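Local coordinates for 82 prophage-derived uncharacterized protein ybcO (Escherichia coli K-12, PDB 3G27), which binds a zinc ion and is probably a nuclease, at residues A[11-17]-A[51-57]; A[29-34]-A[58-62]; A[48-52]-A[80-85]. All blocks are in the same frame, centred on the assembly; numbering follows the deposited sequence. Where two conformers were deposited one is given.

Interaction 1. Residues A[11-17]-A[51-57]. With ZN (zinc ion), chain B.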
# COMPACT_ATOMS: atom_id res chain seq x y z
N ARG A 11 -2.35 2.06 -19.23
CA ARG A 11 -3.18 2.74 -18.27
C ARG A 11 -2.40 3.90 -17.66
O ARG A 11 -1.18 3.97 -17.71
CB ARG A 11 -3.57 1.80 -17.14
CG ARG A 11 -4.49 0.68 -17.52
CD ARG A 11 -5.86 0.95 -17.00
NE ARG A 11 -6.67 -0.26 -16.91
CZ ARG A 11 -7.91 -0.28 -16.45
NH1 ARG A 11 -8.60 -1.42 -16.41
NH2 ARG A 11 -8.47 0.87 -16.04
N GLU A 12 -3.15 4.78 -17.03
CA GLU A 12 -2.60 5.91 -16.30
C GLU A 12 -1.75 5.53 -15.09
O GLU A 12 -2.11 4.65 -14.31
CB GLU A 12 -3.76 6.79 -15.84
CG GLU A 12 -3.35 8.15 -15.31
CD GLU A 12 -4.22 9.27 -15.85
OE1 GLU A 12 -5.36 9.49 -15.32
OE2 GLU A 12 -3.74 9.93 -16.83
N CYS A 13 -0.63 6.24 -14.92
CA CYS A 13 0.25 6.04 -13.76
C CYS A 13 -0.53 6.34 -12.50
O CYS A 13 -1.19 7.37 -12.41
CB CYS A 13 1.45 6.97 -13.85
SG CYS A 13 2.69 6.76 -12.57
N GLN A 14 -0.46 5.43 -11.53
CA GLN A 14 -1.09 5.63 -10.23
C GLN A 14 -0.11 6.09 -9.16
O GLN A 14 -0.53 6.37 -8.05
CB GLN A 14 -1.78 4.34 -9.78
CG GLN A 14 -2.88 3.89 -10.70
CD GLN A 14 -3.98 4.95 -10.83
OE1 GLN A 14 -4.55 5.38 -9.83
NE2 GLN A 14 -4.26 5.38 -12.06
N VAL A 15 1.18 6.19 -9.49
CA VAL A 15 2.22 6.58 -8.52
C VAL A 15 2.32 8.11 -8.51
O VAL A 15 2.24 8.74 -7.46
CB VAL A 15 3.62 5.99 -8.86
CG1 VAL A 15 4.67 6.52 -7.90
CG2 VAL A 15 3.61 4.48 -8.85
N ARG A 16 2.50 8.68 -9.69
CA ARG A 16 2.45 10.13 -9.89
C ARG A 16 3.33 10.95 -8.94
O ARG A 16 2.84 11.90 -8.32
CB ARG A 16 1.00 10.61 -9.80
CG ARG A 16 -0.02 9.61 -10.34
CD ARG A 16 -1.32 10.29 -10.72
NE ARG A 16 -2.48 9.39 -10.67
CZ ARG A 16 -3.34 9.37 -9.66
NH1 ARG A 16 -4.38 8.54 -9.69
NH2 ARG A 16 -3.17 10.18 -8.63
N ILE A 17 4.62 10.62 -8.85
CA ILE A 17 5.55 11.43 -8.07
C ILE A 17 5.69 12.76 -8.82
O ILE A 17 6.04 12.78 -10.02
CB ILE A 17 6.93 10.77 -7.91
CG1 ILE A 17 6.81 9.45 -7.15
CG2 ILE A 17 7.86 11.73 -7.17
CD1 ILE A 17 8.02 8.57 -7.18
N THR A 51 1.94 -1.79 -8.55
CA THR A 51 1.24 -0.60 -9.01
C THR A 51 1.48 -0.36 -10.50
O THR A 51 2.52 -0.74 -11.02
CB THR A 51 1.68 0.66 -8.22
OG1 THR A 51 0.88 1.78 -8.62
CG2 THR A 51 3.19 0.97 -8.42
N ILE A 52 0.50 0.26 -11.16
CA ILE A 52 0.66 0.80 -12.51
C ILE A 52 1.59 1.99 -12.32
O ILE A 52 1.34 2.84 -11.46
CB ILE A 52 -0.70 1.33 -13.11
CG1 ILE A 52 -1.83 0.27 -13.06
CG2 ILE A 52 -0.51 1.77 -14.53
CD1 ILE A 52 -3.24 0.87 -13.23
N ALA A 53 2.65 2.04 -13.10
CA ALA A 53 3.62 3.11 -12.97
C ALA A 53 4.14 3.41 -14.35
O ALA A 53 4.38 2.49 -15.12
CB ALA A 53 4.76 2.66 -12.03
N CYS A 54 4.27 4.69 -14.67
CA CYS A 54 4.97 5.15 -15.88
C CYS A 54 6.44 4.86 -15.73
O CYS A 54 6.90 4.58 -14.64
CB CYS A 54 4.80 6.65 -16.09
SG CYS A 54 5.72 7.71 -14.89
N SER A 55 7.18 4.93 -16.84
CA SER A 55 8.55 4.49 -16.88
C SER A 55 9.43 5.22 -15.85
O SER A 55 10.29 4.62 -15.22
CB SER A 55 9.12 4.64 -18.29
OG SER A 55 8.96 5.95 -18.83
N ALA A 56 9.16 6.51 -15.69
CA ALA A 56 9.90 7.37 -14.77
C ALA A 56 9.64 7.04 -13.32
O ALA A 56 10.54 6.93 -12.50
CB ALA A 56 9.53 8.82 -15.05
N CYS A 57 8.37 6.92 -12.99
CA CYS A 57 7.99 6.58 -11.61
C CYS A 57 8.47 5.19 -11.25
O CYS A 57 8.91 4.94 -10.16
CB CYS A 57 6.48 6.71 -11.44
SG CYS A 57 5.92 8.40 -11.25
ZN ZN B . 4.39 8.36 -13.08
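Cys13 and Cys54 meet at the zinc ion by different routes: SG of Cys13 stands anti to its backbone N (chi1 -175°), whereas SG of Cys54 sits between its own N and carbonyl carbon (chi1 71°). The second setting also lets Cys54, at the N-cap of helix 55-61, accept the N-H of Cys57 on its sulfur. Cys13 SG lies 2.4 Å from the zinc ion, and Cys57 SG joins from the first turn of the helix; Cys21 supplies the fourth sulfur.

Backbone N-H groups point at several of these sulfurs. Cys54 N donates to Cys13 SG over 3.3 Å, almost straight at 171°, and Arg16 N donates to the same sulfur within its own loop. Ile17 N reaches Cys57 SG at 3.5 Å. On the strand itself, Ile52 O accepts from Gln14 N at 3.2 Å.

Apolar branches pack between the loop and the strand and helix. Val15 is beta-branched and has two methyls to offer, so CG2 can meet Thr51 CG2 at 3.6 Å and also Ala53 CB, while CG1 rests on Cys57 CB. Ile52 lies alongside the Gln14 side chain, its CG2 close to Glu12 O.

Four cysteines, two of them a CxxC pair, make this probably a structural zinc site rather than a catalytic one; the N-H donors probably spread the negative charge of the thiolates and steady them as ligands.

Interaction 2. Residues A[29-34]-A[58-62]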
# COMPACT_ATOMS: atom_id res chain seq x y z
N VAL A 29 3.67 0.40 -16.85
CA VAL A 29 3.78 -1.05 -16.64
C VAL A 29 3.28 -1.43 -15.24
O VAL A 29 3.07 -0.56 -14.40
CB VAL A 29 5.24 -1.53 -16.82
CG1 VAL A 29 5.78 -1.18 -18.23
CG2 VAL A 29 6.13 -0.92 -15.74
N LEU A 30 3.12 -2.72 -15.00
CA LEU A 30 2.86 -3.22 -13.65
C LEU A 30 4.20 -3.29 -12.88
O LEU A 30 5.02 -4.14 -13.15
CB LEU A 30 2.18 -4.60 -13.71
CG LEU A 30 1.60 -5.06 -12.38
CD1 LEU A 30 0.48 -4.14 -12.00
CD2 LEU A 30 1.11 -6.46 -12.48
N ALA A 31 4.41 -2.36 -11.95
CA ALA A 31 5.64 -2.24 -11.21
C ALA A 31 5.44 -2.88 -9.84
O ALA A 31 4.66 -2.39 -9.03
CB ALA A 31 5.99 -0.77 -11.07
N HIS A 32 6.15 -3.98 -9.58
CA HIS A 32 6.06 -4.67 -8.31
C HIS A 32 6.61 -3.86 -7.15
O HIS A 32 7.64 -3.21 -7.28
CB HIS A 32 6.81 -5.99 -8.39
CG HIS A 32 6.13 -7.00 -9.25
ND1 HIS A 32 6.36 -7.09 -10.61
CD2 HIS A 32 5.20 -7.94 -8.96
CE1 HIS A 32 5.60 -8.05 -11.11
NE2 HIS A 32 4.89 -8.58 -10.14
N ILE A 33 5.92 -3.92 -6.03
CA ILE A 33 6.35 -3.25 -4.82
C ILE A 33 7.29 -4.22 -4.10
O ILE A 33 6.97 -5.39 -3.95
CB ILE A 33 5.16 -2.95 -3.92
CG1 ILE A 33 4.16 -2.00 -4.61
CG2 ILE A 33 5.63 -2.44 -2.55
CD1 ILE A 33 4.71 -0.75 -5.12
N ARG A 34 8.41 -3.70 -3.62
CA ARG A 34 9.50 -4.52 -3.05
C ARG A 34 9.47 -4.60 -1.51
O ARG A 34 9.46 -3.58 -0.80
CB ARG A 34 10.85 -4.00 -3.57
CG ARG A 34 10.75 -3.42 -5.03
CD ARG A 34 12.08 -3.48 -5.82
NE ARG A 34 11.84 -3.91 -7.20
CZ ARG A 34 12.16 -5.10 -7.73
NH1 ARG A 34 12.81 -6.04 -7.01
NH2 ARG A 34 11.86 -5.36 -9.01
N HIS A 58 8.43 4.26 -12.21
CA HIS A 58 8.92 2.93 -11.98
C HIS A 58 10.40 2.97 -11.60
O HIS A 58 10.80 2.38 -10.62
CB HIS A 58 8.71 2.14 -13.26
CG HIS A 58 9.04 0.70 -13.15
ND1 HIS A 58 9.26 -0.09 -14.25
CD2 HIS A 58 9.14 -0.12 -12.07
CE1 HIS A 58 9.50 -1.33 -13.86
NE2 HIS A 58 9.43 -1.37 -12.54
N ASP A 59 11.23 3.66 -12.38
CA ASP A 59 12.67 3.74 -12.08
C ASP A 59 12.93 4.37 -10.71
O ASP A 59 13.79 3.94 -9.99
CB ASP A 59 13.39 4.49 -13.16
CG ASP A 59 13.41 3.74 -14.49
OD1 ASP A 59 13.18 2.52 -14.48
OD2 ASP A 59 13.69 4.37 -15.56
N GLU A 60 12.13 5.35 -10.35
CA GLU A 60 12.25 6.04 -9.04
C GLU A 60 11.81 5.19 -7.88
O GLU A 60 12.49 5.15 -6.86
CB GLU A 60 11.47 7.34 -9.03
CG GLU A 60 11.63 8.22 -7.76
CD GLU A 60 12.97 8.94 -7.65
OE1 GLU A 60 13.67 9.13 -8.67
OE2 GLU A 60 13.32 9.31 -6.51
N ILE A 61 10.68 4.51 -8.00
CA ILE A 61 10.21 3.69 -6.89
C ILE A 61 11.15 2.50 -6.67
O ILE A 61 11.29 2.05 -5.54
CB ILE A 61 8.70 3.26 -7.00
CG1 ILE A 61 8.45 2.24 -8.13
CG2 ILE A 61 7.80 4.49 -7.09
CD1 ILE A 61 6.99 1.64 -8.16
N ASP A 62 11.79 2.01 -7.74
CA ASP A 62 12.80 0.94 -7.64
C ASP A 62 14.18 1.44 -7.18
O ASP A 62 15.07 0.65 -6.92
CB ASP A 62 12.97 0.25 -9.00
CG ASP A 62 11.83 -0.71 -9.33
OD1 ASP A 62 10.86 -0.79 -8.55
OD2 ASP A 62 11.93 -1.38 -10.39
O HOH W 1 8.93 -2.48 -9.43
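Arg34 and Asp62 provide the charged part of this contact. Arg34 NE lies 3.5 Å from Asp62 OD1, a rather long salt bridge in which the oxygen sits at the guanidinium edge, near its plane, while the guanidinium and carboxylate planes stand 89° apart. The end of the short Asp62 side chain comes nearer the strand and offers OD1; its other oxygen, OD2, is paired with Arg64.

A water molecule carries the polar link between the segments. It donates to His32 O at 2.6 Å and to Asp62 OD1 at 2.7 Å, so OD1 serves both the water and the arginine. The same water lies in plane at the edge of the His58 ring, with a weak bond of 3.3 Å to His58 NE2.

Van der Waals contacts set small and branched side chains against the His58 ring. With CG anti to the backbone N (chi1 -174°), this ring extends from the helix to the strand. Ala31 CB comes within 3.4 Å of His58 CD2, a close approach that suits a one-carbon side chain, and Val29 CG2 reaches His58 ND1 at 3.6 Å, both obliquely to the ring. Ile61 CD1 packs on Ala31 CB at 3.9 Å.

His32, inferred to be the proton acceptor of the predicted nuclease, turns the end of its side chain away from the helix, and its NE2 is bonded to Asp47. Helix 55-61 packs against both strands of the antiparallel pair, Ile61 meeting Ala31 of 29-32 and Thr51 of 50-53, while Ile33 and Ile61 both reach Ala77 of helix 70-90.

Interaction 3. Residues A[48-52]-A[80-85]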
# COMPACT_ATOMS: atom_id res chain seq x y z
N LEU A 48 -0.40 -8.80 -7.50
CA LEU A 48 -1.28 -8.06 -6.61
C LEU A 48 -0.50 -6.95 -5.92
O LEU A 48 -0.95 -5.81 -5.86
CB LEU A 48 -1.92 -9.01 -5.58
CG LEU A 48 -2.95 -8.41 -4.62
CD1 LEU A 48 -4.23 -8.00 -5.39
CD2 LEU A 48 -3.26 -9.32 -3.41
N ILE A 49 0.69 -7.28 -5.43
CA ILE A 49 1.52 -6.35 -4.68
C ILE A 49 2.37 -5.54 -5.68
O ILE A 49 3.60 -5.63 -5.73
CB ILE A 49 2.37 -7.10 -3.61
CG1 ILE A 49 1.48 -7.65 -2.48
CG2 ILE A 49 3.36 -6.14 -2.95
CD1 ILE A 49 0.40 -8.56 -2.89
N ALA A 50 1.66 -4.75 -6.47
CA ALA A 50 2.24 -4.00 -7.58
C ALA A 50 1.35 -2.78 -7.88
O ALA A 50 0.18 -2.75 -7.49
CB ALA A 50 2.39 -4.88 -8.82
N THR A 51 1.94 -1.79 -8.55
CA THR A 51 1.24 -0.60 -9.01
C THR A 51 1.48 -0.36 -10.50
O THR A 51 2.52 -0.74 -11.02
CB THR A 51 1.68 0.66 -8.22
OG1 THR A 51 0.88 1.78 -8.62
CG2 THR A 51 3.19 0.97 -8.42
N ILE A 52 0.50 0.26 -11.16
CA ILE A 52 0.66 0.80 -12.51
C ILE A 52 1.59 1.99 -12.32
O ILE A 52 1.34 2.84 -11.46
CB ILE A 52 -0.70 1.33 -13.11
CG1 ILE A 52 -1.83 0.27 -13.06
CG2 ILE A 52 -0.51 1.77 -14.53
CD1 ILE A 52 -3.24 0.87 -13.23
N GLY A 80 -0.03 4.18 -4.90
CA GLY A 80 -0.26 3.72 -6.25
C GLY A 80 -0.76 2.30 -6.30
O GLY A 80 -1.65 1.99 -7.08
N MSE A 81 -0.18 1.44 -5.46
CA MSE A 81 -0.63 0.06 -5.33
C MSE A 81 -2.11 -0.03 -4.92
O MSE A 81 -2.87 -0.80 -5.49
CB MSE A 81 0.24 -0.69 -4.30
CG MSE A 81 -0.23 -2.12 -4.04
SE MSE A 81 0.84 -3.03 -2.68
CE MSE A 81 0.12 -2.16 -1.11
N ALA A 82 -2.49 0.76 -3.92
CA ALA A 82 -3.87 0.77 -3.42
C ALA A 82 -4.86 1.27 -4.48
O ALA A 82 -5.91 0.70 -4.69
CB ALA A 82 -3.96 1.62 -2.15
N ARG A 83 -4.49 2.33 -5.18
CA ARG A 83 -5.27 2.82 -6.33
C ARG A 83 -5.42 1.79 -7.46
O ARG A 83 -6.52 1.59 -7.97
CB ARG A 83 -4.62 4.07 -6.87
CG ARG A 83 -4.60 5.22 -5.89
CD ARG A 83 -4.08 6.48 -6.58
NE ARG A 83 -3.78 7.50 -5.58
CZ ARG A 83 -2.63 8.17 -5.48
NH1 ARG A 83 -1.63 7.99 -6.34
NH2 ARG A 83 -2.50 9.07 -4.50
N THR A 84 -4.32 1.14 -7.82
CA THR A 84 -4.31 0.03 -8.78
C THR A 84 -5.22 -1.13 -8.41
O THR A 84 -5.98 -1.61 -9.24
CB THR A 84 -2.90 -0.51 -8.93
OG1 THR A 84 -2.03 0.58 -9.29
CG2 THR A 84 -2.84 -1.62 -9.98
N GLN A 85 -5.13 -1.60 -7.18
CA GLN A 85 -6.00 -2.67 -6.69
C GLN A 85 -7.44 -2.20 -6.71
O GLN A 85 -8.34 -2.96 -7.04
CB GLN A 85 -5.60 -3.11 -5.28
CG GLN A 85 -4.20 -3.79 -5.22
CD GLN A 85 -3.73 -4.11 -3.80
OE1 GLN A 85 -4.47 -3.93 -2.83
NE2 GLN A 85 -2.52 -4.61 -3.68
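The Gln85 amide meets Leu48 O close to its own plane: NE2 donates to that oxygen at 2.9 Å, with the acceptor 15° out of the amide plane. Relative to Leu48, the donor stands above the plane of the peptide carbonyl. Beside the same amide nitrogen, the Leu48 side chain crosses the glutamine at about a right angle, CG lying 3.9 Å from NE2. The chain of Gln85 is extended beyond CG, which gives the amide the length to span from the helix to the first residue of the inverse gamma turn centred on Ile49. NE2 also hydrogen-bonds to OE1 of Gln85 of the second subunit, so the amide joins the intrachain contact to the dimer interface.

Strand 50-52 runs across helix 80-85 at 78°, the axes 6.4 Å apart. Gly80, without a side chain, suits a crossing this close. One turn on, Thr84 OG1 accepts from Ile52 N at 3.2 Å and donates to Gly80 O at 2.6 Å, from the opposite face of the peptide plane to Thr84 N. The methyl CG2, anti to the backbone N, meanwhile rests 3.8 Å from Ile52 CG1. Met81, a selenomethionine here, bends at its third torsion (chi3 76°) and lays SE alongside Ile49, 4.0 Å from CG2; its long flexible chain also packs on Met81 of the second subunit.

The buried strand N-H of Ile52 and the carbonyl of Leu48 are thus both satisfied by helix side chains, which ties the strand to the helix by specific polar bonds amid apolar packing.

Overall arrangement
Strand 50-53 connects the three sites. Interactions 1 and 3 share Thr51 and Ile52, their centres 10 Å apart: the zinc-binding loop lies on one part of these residues and helix 70-90 on another, and Gln14 O receives a probable hydrogen bond from Arg83 NH1 at 2.6 Å. Interaction 2 joins through the antiparallel pairing, with Ala31 N 2.7 Å from Thr51 O and Ile33 N 2.9 Å from Ile49 O. Helix 55-61, capped by Cys54 and carrying Cys57, continues into interaction 2, where the His58 side chain is about 8 Å from the zinc ion. His32, the inferred proton acceptor, has its side chain about 4 Å from that of Ala50.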